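Local coordinates for cytochrome c family protein (PDB 3OUQ) that probably transfers electrons along a chain of covalently bound hemes c, this part being the N-terminal hexaheme fragment of a dodecaheme cytochrome, at residues S81-Y89 with V98-P106. Sequence-based numbering, arbitrary orientation.
Sequences SGSARPVAY and VFSHEVHVP. With HEC (heme c), chain E.
Ser-83 lays its CB over one face of the His-101 imidazole, 3.4 Å from CD2. Phe-99 covers the opposite face with its CE2 edge, so the ring is held from two sides. NE2 of His-101 binds the heme iron at 2.0 Å, and His-116 is the other axial ligand. Next, CB of Ala-84 rests on the porphyrin, 3.9 Å from heme C1A. Pro-86 then meets Val-98 through CB and Glu-102 through CG. At Val-87 the chain joins Phe-99 as an antiparallel hydrogen-bonded pair of a beta hairpin. Val-87 N gives to Phe-99 O at 3.0 Å, and Phe-99 N gives to Val-87 O at 2.9 Å. Tyr-89 and Phe-99 run side by side, with Phe-99 CB at the edge of the tyrosine ring.

CG of Phe-99 stands anti to the backbone N (chi1 179°), which carries its ring over the heme edge, with CD2 3.5 Å from methyl CMD. The other end of this ring, CE1, sits above the centre of the His-104 imidazole. Replacing Phe-99 with an alanine would probably open a gap between the two imidazoles, uncover heme methyl CMD and leave the His-101 ring less restrained in rotation about its bond to iron. His-104 ligates a second heme iron, and its ND1 donates to Ser-100 O at 2.7 Å. Helix 101-104 thus carries axial ligands of two hemes, and Phe-99 of the hairpin packs against both, consistent with electron transfer between them.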
ATOM      1  N   SER A  81      -6.458   8.797   2.925  1.00 48.13           N
ATOM      2  CA  SER A  81      -6.893  10.066   2.341  1.00 51.67           C
ATOM      3  C   SER A  81      -6.625  10.071   0.841  1.00 53.88           C
ATOM      4  O   SER A  81      -7.514  10.355   0.034  1.00 55.00           O
ATOM      5  CB  SER A  81      -6.160  11.240   2.998  1.00 52.94           C
ATOM      6  OG  SER A  81      -4.771  11.214   2.712  1.00 52.32           O
ATOM      7  N   GLY A  82      -5.390   9.754   0.473  1.00 55.22           N
ATOM      8  CA  GLY A  82      -5.026   9.710  -0.931  1.00 56.54           C
ATOM      9  C   GLY A  82      -4.147   8.511  -1.236  1.00 56.91           C
ATOM     10  O   GLY A  82      -4.302   7.447  -0.642  1.00 57.56           O
ATOM     11  N   SER A  83      -3.225   8.685  -2.177  1.00 58.08           N
ATOM     12  CA  SER A  83      -2.301   7.621  -2.563  1.00 57.73           C
ATOM     13  C   SER A  83      -1.066   7.752  -1.692  1.00 57.11           C
ATOM     14  O   SER A  83      -0.887   7.017  -0.726  1.00 57.99           O
ATOM     15  CB  SER A  83      -1.891   7.772  -4.028  1.00 57.16           C
ATOM     16  OG  SER A  83      -3.020   7.815  -4.881  1.00 60.31           O
ATOM     17  N   ALA A  84      -0.224   8.715  -2.044  1.00 56.15           N
ATOM     18  CA  ALA A  84       1.006   8.977  -1.316  1.00 53.83           C
ATOM     19  C   ALA A  84       1.698  10.189  -1.930  1.00 52.36           C
ATOM     20  O   ALA A  84       1.175  10.815  -2.856  1.00 53.58           O
ATOM     21  CB  ALA A  84       1.923   7.759  -1.392  1.00 53.43           C
ATOM     22  N   ARG A  85       2.862  10.532  -1.393  1.00 49.87           N
ATOM     23  CA  ARG A  85       3.646  11.642  -1.914  1.00 46.64           C
ATOM     24  C   ARG A  85       4.684  10.957  -2.804  1.00 45.57           C
ATOM     25  O   ARG A  85       4.881   9.747  -2.702  1.00 46.65           O
ATOM     26  CB  ARG A  85       4.338  12.388  -0.769  1.00 45.89           C
ATOM     27  N   PRO A  86       5.361  11.708  -3.681  1.00 43.02           N
ATOM     28  CA  PRO A  86       6.360  11.070  -4.546  1.00 42.02           C
ATOM     29  C   PRO A  86       7.439  10.320  -3.776  1.00 40.75           C
ATOM     30  O   PRO A  86       8.088  10.885  -2.896  1.00 40.03           O
ATOM     31  CB  PRO A  86       6.925  12.243  -5.341  1.00 41.56           C
ATOM     32  CG  PRO A  86       5.724  13.129  -5.492  1.00 42.19           C
ATOM     33  CD  PRO A  86       5.143  13.107  -4.081  1.00 42.65           C
ATOM     34  N   VAL A  87       7.625   9.046  -4.105  1.00 38.70           N
ATOM     35  CA  VAL A  87       8.640   8.239  -3.440  1.00 39.34           C
ATOM     36  C   VAL A  87       9.975   8.300  -4.191  1.00 41.69           C
ATOM     37  O   VAL A  87      10.050   7.993  -5.382  1.00 42.86           O
ATOM     38  CB  VAL A  87       8.192   6.769  -3.318  1.00 38.28           C
ATOM     39  CG1 VAL A  87       9.355   5.900  -2.886  1.00 36.43           C
ATOM     40  CG2 VAL A  87       7.079   6.656  -2.305  1.00 37.10           C
ATOM     41  N   ALA A  88      11.025   8.706  -3.487  1.00 42.26           N
ATOM     42  CA  ALA A  88      12.348   8.799  -4.083  1.00 42.49           C
ATOM     43  C   ALA A  88      13.177   7.569  -3.742  1.00 43.03           C
ATOM     44  O   ALA A  88      13.303   7.195  -2.575  1.00 44.76           O
ATOM     45  CB  ALA A  88      13.047  10.033  -3.581  1.00 42.21           C
ATOM     46  N   TYR A  89      13.733   6.933  -4.765  1.00 42.91           N
ATOM     47  CA  TYR A  89      14.569   5.758  -4.564  1.00 42.82           C
ATOM     48  C   TYR A  89      16.032   6.145  -4.760  1.00 43.65           C
ATOM     49  O   TYR A  89      16.389   6.802  -5.748  1.00 43.27           O
ATOM     50  CB  TYR A  89      14.208   4.654  -5.560  1.00 41.31           C
ATOM     51  CG  TYR A  89      12.858   4.030  -5.344  1.00 37.93           C
ATOM     52  CD1 TYR A  89      11.692   4.683  -5.746  1.00 35.44           C
ATOM     53  CD2 TYR A  89      12.742   2.777  -4.743  1.00 36.49           C
ATOM     54  CE1 TYR A  89      10.450   4.101  -5.562  1.00 34.57           C
ATOM     55  CE2 TYR A  89      11.501   2.189  -4.549  1.00 35.67           C
ATOM     56  CZ  TYR A  89      10.365   2.858  -4.964  1.00 34.01           C
ATOM     57  OH  TYR A  89       9.144   2.273  -4.791  1.00 35.27           O
ATOM     58  N   VAL A  98      12.301   8.020  -9.194  1.00 46.20           N
ATOM     59  CA  VAL A  98      11.112   8.541  -8.539  1.00 46.78           C
ATOM     60  C   VAL A  98       9.803   7.927  -8.996  1.00 46.15           C
ATOM     61  O   VAL A  98       9.521   7.881 -10.189  1.00 46.65           O
ATOM     62  CB  VAL A  98      10.993  10.065  -8.740  1.00 47.45           C
ATOM     63  CG1 VAL A  98       9.766  10.590  -8.013  1.00 46.70           C
ATOM     64  CG2 VAL A  98      12.253  10.756  -8.252  1.00 48.38           C
ATOM     65  N   PHE A  99       9.003   7.454  -8.046  1.00 45.67           N
ATOM     66  CA  PHE A  99       7.701   6.903  -8.384  1.00 46.13           C
ATOM     67  C   PHE A  99       6.595   7.867  -7.963  1.00 46.12           C
ATOM     68  O   PHE A  99       6.551   8.323  -6.826  1.00 46.37           O
ATOM     69  CB  PHE A  99       7.438   5.568  -7.701  1.00 45.86           C
ATOM     70  CG  PHE A  99       6.087   5.006  -8.029  1.00 44.77           C
ATOM     71  CD1 PHE A  99       5.878   4.320  -9.216  1.00 44.51           C
ATOM     72  CD2 PHE A  99       4.998   5.260  -7.208  1.00 46.25           C
ATOM     73  CE1 PHE A  99       4.610   3.894  -9.581  1.00 44.17           C
ATOM     74  CE2 PHE A  99       3.722   4.836  -7.569  1.00 46.41           C
ATOM     75  CZ  PHE A  99       3.530   4.156  -8.763  1.00 45.04           C
ATOM     76  N   SER A 100       5.694   8.163  -8.884  1.00 47.05           N
ATOM     77  CA  SER A 100       4.592   9.064  -8.598  1.00 47.29           C
ATOM     78  C   SER A 100       3.248   8.375  -8.864  1.00 47.34           C
ATOM     79  O   SER A 100       3.143   7.516  -9.741  1.00 48.24           O
ATOM     80  CB  SER A 100       4.724  10.311  -9.469  1.00 47.57           C
ATOM     81  OG  SER A 100       3.540  11.086  -9.451  1.00 51.40           O
ATOM     82  N   HIS A 101       2.231   8.736  -8.089  1.00 46.42           N
ATOM     83  CA  HIS A 101       0.899   8.175  -8.274  1.00 45.05           C
ATOM     84  C   HIS A 101       0.110   9.088  -9.201  1.00 44.89           C
ATOM     85  O   HIS A 101      -0.804   8.645  -9.892  1.00 44.95           O
ATOM     86  CB  HIS A 101       0.164   8.055  -6.940  1.00 44.09           C
ATOM     87  CG  HIS A 101       0.610   6.901  -6.098  1.00 42.94           C
ATOM     88  ND1 HIS A 101       1.781   6.878  -5.375  1.00 44.01           N
ATOM     89  CD2 HIS A 101       0.011   5.708  -5.858  1.00 42.94           C
ATOM     90  CE1 HIS A 101       1.844   5.699  -4.736  1.00 43.49           C
ATOM     91  NE2 HIS A 101       0.791   4.951  -4.997  1.00 42.15           N
ATOM     92  N   GLU A 102       0.470  10.369  -9.208  1.00 44.98           N
ATOM     93  CA  GLU A 102      -0.190  11.352 -10.061  1.00 45.72           C
ATOM     94  C   GLU A 102      -0.086  10.874 -11.492  1.00 45.09           C
ATOM     95  O   GLU A 102      -0.950  11.145 -12.320  1.00 44.43           O
ATOM     96  CB  GLU A 102       0.494  12.714  -9.950  1.00 47.57           C
ATOM     97  CG  GLU A 102       0.592  13.228  -8.535  1.00 51.18           C
ATOM     98  CD  GLU A 102       1.929  12.930  -7.889  1.00 53.75           C
ATOM     99  OE1 GLU A 102       2.905  13.652  -8.202  1.00 55.25           O
ATOM    100  OE2 GLU A 102       2.005  11.975  -7.077  1.00 55.02           O
ATOM    101  N   VAL A 103       0.999  10.165 -11.773  1.00 44.85           N
ATOM    102  CA  VAL A 103       1.246   9.631 -13.098  1.00 43.33           C
ATOM    103  C   VAL A 103       0.578   8.275 -13.288  1.00 41.88           C
ATOM    104  O   VAL A 103      -0.149   8.074 -14.251  1.00 41.48           O
ATOM    105  CB  VAL A 103       2.769   9.475 -13.365  1.00 44.63           C
ATOM    106  CG1 VAL A 103       3.003   8.650 -14.622  1.00 44.85           C
ATOM    107  CG2 VAL A 103       3.413  10.835 -13.520  1.00 43.22           C
ATOM    108  N   HIS A 104       0.792   7.361 -12.348  1.00 40.64           N
ATOM    109  CA  HIS A 104       0.248   6.015 -12.469  1.00 40.61           C
ATOM    110  C   HIS A 104      -1.212   5.701 -12.229  1.00 40.84           C
ATOM    111  O   HIS A 104      -1.842   5.039 -13.054  1.00 41.91           O
ATOM    112  CB  HIS A 104       1.080   5.066 -11.627  1.00 39.42           C
ATOM    113  CG  HIS A 104       2.479   4.924 -12.124  1.00 39.93           C
ATOM    114  ND1 HIS A 104       3.469   5.853 -11.906  1.00 40.37           N
ATOM    115  CD2 HIS A 104       3.029   3.974 -12.919  1.00 39.20           C
ATOM    116  CE1 HIS A 104       4.559   5.448 -12.565  1.00 40.12           C
ATOM    117  NE2 HIS A 104       4.339   4.311 -13.195  1.00 39.49           N
ATOM    118  N   VAL A 105      -1.752   6.136 -11.100  1.00 41.12           N
ATOM    119  CA  VAL A 105      -3.139   5.833 -10.790  1.00 38.88           C
ATOM    120  C   VAL A 105      -4.088   6.310 -11.883  1.00 38.67           C
ATOM    121  O   VAL A 105      -4.889   5.535 -12.402  1.00 36.49           O
ATOM    122  CB  VAL A 105      -3.529   6.430  -9.438  1.00 39.41           C
ATOM    123  CG1 VAL A 105      -5.017   6.240  -9.190  1.00 39.35           C
ATOM    124  CG2 VAL A 105      -2.708   5.761  -8.339  1.00 38.68           C
ATOM    125  N   PRO A 106      -4.010   7.591 -12.257  1.00 38.24           N
ATOM    126  CA  PRO A 106      -4.932   8.018 -13.305  1.00 39.09           C
ATOM    127  C   PRO A 106      -4.702   7.262 -14.603  1.00 40.31           C
ATOM    128  O   PRO A 106      -5.565   7.247 -15.474  1.00 41.30           O
ATOM    129  CB  PRO A 106      -4.666   9.517 -13.412  1.00 38.74           C
ATOM    130  CG  PRO A 106      -3.275   9.662 -12.919  1.00 37.91           C
ATOM    131  CD  PRO A 106      -3.214   8.720 -11.759  1.00 37.46           C
TER
HETATM  132 FE   HEC E 604       0.467   3.140  -4.209  1.00 44.36          FE
HETATM  133  CHA HEC E 604       3.027   3.756  -1.974  1.00 43.03           C
HETATM  134  CHB HEC E 604      -1.821   3.802  -1.728  1.00 42.11           C
HETATM  135  CHC HEC E 604      -2.042   2.759  -6.483  1.00 43.08           C
HETATM  136  CHD HEC E 604       2.694   1.708  -6.308  1.00 43.84           C
HETATM  137  NA  HEC E 604       0.588   3.625  -2.276  1.00 43.02           N
HETATM  138  C1A HEC E 604       1.725   3.895  -1.529  1.00 42.51           C
HETATM  139  C2A HEC E 604       1.382   4.113  -0.135  1.00 41.23           C
HETATM  140  C3A HEC E 604       0.026   4.063  -0.018  1.00 40.91           C
HETATM  141  C4A HEC E 604      -0.470   3.765  -1.362  1.00 42.06           C
HETATM  142  CMA HEC E 604      -0.796   4.381   1.226  1.00 37.09           C
HETATM  143  CAA HEC E 604       2.394   4.313   0.972  1.00 38.99           C
HETATM  144  CBA HEC E 604       2.654   3.041   1.734  1.00 39.05           C
HETATM  145  CGA HEC E 604       3.605   3.257   2.891  1.00 41.29           C
HETATM  146  O1A HEC E 604       3.800   2.322   3.694  1.00 42.16           O
HETATM  147  O2A HEC E 604       4.166   4.370   2.998  1.00 42.92           O
HETATM  148  NB  HEC E 604      -1.491   3.331  -4.153  1.00 42.11           N
HETATM  149  C1B HEC E 604      -2.284   3.657  -3.040  1.00 42.27           C
HETATM  150  C2B HEC E 604      -3.658   3.861  -3.436  1.00 41.69           C
HETATM  151  C3B HEC E 604      -3.724   3.644  -4.789  1.00 41.13           C
HETATM  152  C4B HEC E 604      -2.383   3.254  -5.217  1.00 41.75           C
HETATM  153  CMB HEC E 604      -4.783   4.244  -2.510  1.00 39.25           C
HETATM  154  CAB HEC E 604      -4.953   3.784  -5.691  1.00 38.30           C
HETATM  155  CBB HEC E 604      -5.488   5.191  -5.882  1.00 36.26           C
HETATM  156  NC  HEC E 604       0.358   2.366  -6.014  1.00 42.96           N
HETATM  157  C1C HEC E 604      -0.748   2.302  -6.848  1.00 42.30           C
HETATM  158  C2C HEC E 604      -0.395   1.637  -8.093  1.00 39.37           C
HETATM  159  C3C HEC E 604       0.902   1.293  -8.008  1.00 40.19           C
HETATM  160  C4C HEC E 604       1.368   1.755  -6.721  1.00 41.87           C
HETATM  161  CMC HEC E 604      -1.294   1.391  -9.277  1.00 38.82           C
HETATM  162  CAC HEC E 604       1.743   0.561  -9.059  1.00 40.32           C
HETATM  163  CBC HEC E 604       1.717   1.154 -10.468  1.00 39.13           C
HETATM  164  ND  HEC E 604       2.446   2.889  -4.174  1.00 43.88           N
HETATM  165  C1D HEC E 604       3.218   2.313  -5.161  1.00 44.10           C
HETATM  166  C2D HEC E 604       4.639   2.413  -4.841  1.00 45.14           C
HETATM  167  C3D HEC E 604       4.721   2.903  -3.585  1.00 46.33           C
HETATM  168  C4D HEC E 604       3.371   3.238  -3.193  1.00 44.69           C
HETATM  169  CMD HEC E 604       5.827   2.179  -5.769  1.00 43.62           C
HETATM  170  CAD HEC E 604       5.922   2.900  -2.662  1.00 49.90           C
HETATM  171  CBD HEC E 604       6.084   1.479  -2.178  1.00 57.70           C
HETATM  172  CGD HEC E 604       6.701   1.404  -0.801  1.00 62.86           C
HETATM  173  O1D HEC E 604       6.104   1.989   0.140  1.00 63.76           O
HETATM  174  O2D HEC E 604       7.775   0.759  -0.664  1.00 64.08           O